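Mialostatin (Ixodes ricinus, PDB 6ZTK) inhibits papain-like cysteine cathepsins of the tick midgut and of the host, and so restrains the digestion of blood proteins. Local coordinates at residues Ala76-Lys81 with Thr121-Asn126. Numbering follows the deposited sequence.
Sequences AGVNYK and TVPWQN
With chi1 at 74°, T121 sets OG1 between its own backbone N and carbonyl carbon, from where the hydroxyl can turn onto the carbonyl oxygen of V78; CG2 of T121, anti to the carbonyl carbon, meanwhile lies beside the CD1-CE1 edge of the Y80 ring. The hydroxyl donates to V78 O with a short OG1-O separation of 2.7 Å, arriving 23° off the carbonyl plane. T121 N donates to the same V78 O at 2.9 Å from the other face of that plane, so one oxygen is gripped twice by a single residue. The return bond, V78 N to T121 O at 2.9 Å, completes an antiparallel hydrogen-bonded pair, and the two side chains stand on the same face of the sheet. There the chi1 of Y80, -63° with CG anti to the carbonyl carbon, carries the ring toward T121: CE1 lies 3.7 Å from T121 OG1, near the ring plane. A water links Y80 OH to T121 OG1 and donates to the latter, which therefore both gives and receives.

V78 opens strand 78-92 and V122 closes 113-122, so the chains leave the sheet here. In the conformer modelled, G77 CA makes a CH···O contact with T121 O at 3.1 Å; V78 CG2 meets P123 CG at 3.9 Å. Y80 pairs through its backbone with I119, continuing the ladder between the two strands. The QxVxG loop 73-77 and the Pro-Trp loop leading into strand 127-136 are the two hairpins of the cystatin wedge, which, as in other cystatins, probably enters the cathepsin cleft. Chemically, three bonds between V78 and T121 tie the bases of these loops together, whereas the W124 indole takes its CH-pi support from V122 CG1 and is only brushed at its edge by 76-81.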
loop_
_atom_site.group_PDB
_atom_site.type_symbol
_atom_site.label_atom_id
_atom_site.label_comp_id
_atom_site.label_asym_id
_atom_site.label_seq_id
_atom_site.Cartn_x
_atom_site.Cartn_y
_atom_site.Cartn_z
ATOM N N ALA A 76 -11.819 15.439 -8.774
ATOM C CA ALA A 76 -13.103 15.075 -8.131
ATOM C C ALA A 76 -12.845 14.894 -6.641
ATOM O O ALA A 76 -13.400 15.677 -5.864
ATOM C CB ALA A 76 -13.716 13.863 -8.780
ATOM N N GLY A 77 -11.987 13.943 -6.300
ATOM C CA GLY A 77 -11.486 13.789 -4.929
ATOM C C GLY A 77 -10.001 14.093 -4.844
ATOM O O GLY A 77 -9.453 14.814 -5.714
ATOM N N VAL A 78 -9.358 13.628 -3.772
ATOM C CA VAL A 78 -7.917 13.736 -3.599
ATOM C C VAL A 78 -7.269 12.396 -3.849
ATOM O O VAL A 78 -7.667 11.413 -3.246
ATOM C CB VAL A 78 -7.598 14.244 -2.176
ATOM C CG1 VAL A 78 -6.120 14.521 -2.083
ATOM C CG2 VAL A 78 -8.422 15.481 -1.851
ATOM N N ASN A 79 -6.370 12.356 -4.814
ATOM C CA ASN A 79 -5.789 11.110 -5.327
ATOM C C ASN A 79 -4.323 11.022 -4.912
ATOM O O ASN A 79 -3.594 12.036 -4.985
ATOM C CB ASN A 79 -5.896 11.058 -6.845
ATOM C CG ASN A 79 -7.339 11.172 -7.276
ATOM O OD1 ASN A 79 -8.075 10.187 -7.184
ATOM N ND2 ASN A 79 -7.768 12.358 -7.658
ATOM N N TYR A 80 -3.918 9.823 -4.536
ATOM C CA TYR A 80 -2.561 9.544 -4.026
ATOM C C TYR A 80 -1.939 8.469 -4.892
ATOM O O TYR A 80 -2.531 7.389 -5.090
ATOM C CB TYR A 80 -2.610 9.067 -2.571
ATOM C CG TYR A 80 -3.159 10.070 -1.626
ATOM C CD1 TYR A 80 -4.537 10.142 -1.436
ATOM C CD2 TYR A 80 -2.390 10.997 -0.956
ATOM C CE1 TYR A 80 -5.093 11.086 -0.603
ATOM C CE2 TYR A 80 -2.936 11.960 -0.134
ATOM C CZ TYR A 80 -4.297 11.982 0.081
ATOM O OH TYR A 80 -4.806 12.988 0.859
ATOM N N LYS A 81 -0.768 8.726 -5.449
ATOM C CA LYS A 81 0.001 7.728 -6.202
ATOM C C LYS A 81 1.190 7.344 -5.318
ATOM O O LYS A 81 2.037 8.218 -5.031
ATOM C CB LYS A 81 0.456 8.257 -7.566
ATOM C CG LYS A 81 1.256 7.249 -8.349
ATOM C CD LYS A 81 1.581 7.791 -9.753
ATOM C CE LYS A 81 2.455 6.805 -10.494
ATOM N NZ LYS A 81 2.926 7.369 -11.789
ATOM N N THR A 121 -9.650 9.276 -2.963
ATOM C CA THR A 121 -10.331 9.569 -1.687
ATOM C C THR A 121 -11.292 10.727 -1.837
ATOM O O THR A 121 -11.109 11.631 -2.673
ATOM C CB THR A 121 -9.320 9.894 -0.586
ATOM O OG1 THR A 121 -8.741 11.190 -0.744
ATOM C CG2 THR A 121 -8.210 8.880 -0.500
ATOM N N VAL A 122 -12.317 10.702 -0.981
ATOM C CA VAL A 122 -13.255 11.842 -0.833
ATOM C C VAL A 122 -13.239 12.171 0.655
ATOM O O VAL A 122 -13.880 11.506 1.464
ATOM C CB VAL A 122 -14.635 11.528 -1.412
ATOM C CG1 VAL A 122 -15.488 12.779 -1.285
ATOM C CG2 VAL A 122 -14.602 11.001 -2.827
ATOM N N PRO A 123 -12.366 13.067 1.108
ATOM C CA PRO A 123 -12.098 13.218 2.543
ATOM C C PRO A 123 -13.358 13.604 3.318
ATOM O O PRO A 123 -13.521 13.096 4.435
ATOM C CB PRO A 123 -10.999 14.266 2.671
ATOM C CG PRO A 123 -10.537 14.594 1.277
ATOM C CD PRO A 123 -11.355 13.770 0.325
ATOM N N TRP A 124 -14.194 14.429 2.716
ATOM C CA TRP A 124 -15.419 14.925 3.400
ATOM C C TRP A 124 -16.470 13.838 3.469
ATOM O O TRP A 124 -17.463 14.093 4.184
ATOM C CB TRP A 124 -15.994 16.161 2.729
ATOM C CG TRP A 124 -16.404 16.030 1.304
ATOM C CD1 TRP A 124 -17.641 15.710 0.807
ATOM C CD2 TRP A 124 -15.548 16.179 0.154
ATOM N NE1 TRP A 124 -17.630 15.724 -0.542
ATOM C CE2 TRP A 124 -16.349 16.002 -0.999
ATOM C CE3 TRP A 124 -14.198 16.504 -0.032
ATOM C CZ2 TRP A 124 -15.853 16.147 -2.291
ATOM C CZ3 TRP A 124 -13.708 16.594 -1.312
ATOM C CH2 TRP A 124 -14.511 16.406 -2.435
ATOM N N GLN A 125 -16.258 12.686 2.810
ATOM C CA GLN A 125 -17.177 11.516 2.899
ATOM C C GLN A 125 -16.469 10.313 3.491
ATOM O O GLN A 125 -17.052 9.237 3.408
ATOM C CB GLN A 125 -17.701 11.171 1.526
ATOM C CG GLN A 125 -18.540 12.251 0.901
ATOM C CD GLN A 125 -19.407 11.644 -0.162
ATOM O OE1 GLN A 125 -19.092 11.680 -1.355
ATOM N NE2 GLN A 125 -20.513 11.062 0.283
ATOM N N ASN A 126 -15.258 10.484 4.006
ATOM C CA ASN A 126 -14.387 9.389 4.524
ATOM C C ASN A 126 -14.336 8.188 3.558
ATOM O O ASN A 126 -14.279 7.034 4.057
ATOM C CB ASN A 126 -14.827 8.966 5.939
ATOM C CG ASN A 126 -13.764 8.156 6.658
ATOM O OD1 ASN A 126 -12.607 8.575 6.790
ATOM N ND2 ASN A 126 -14.152 6.981 7.130
HETATM O O HOH W 1 -7.424 12.213 1.488
#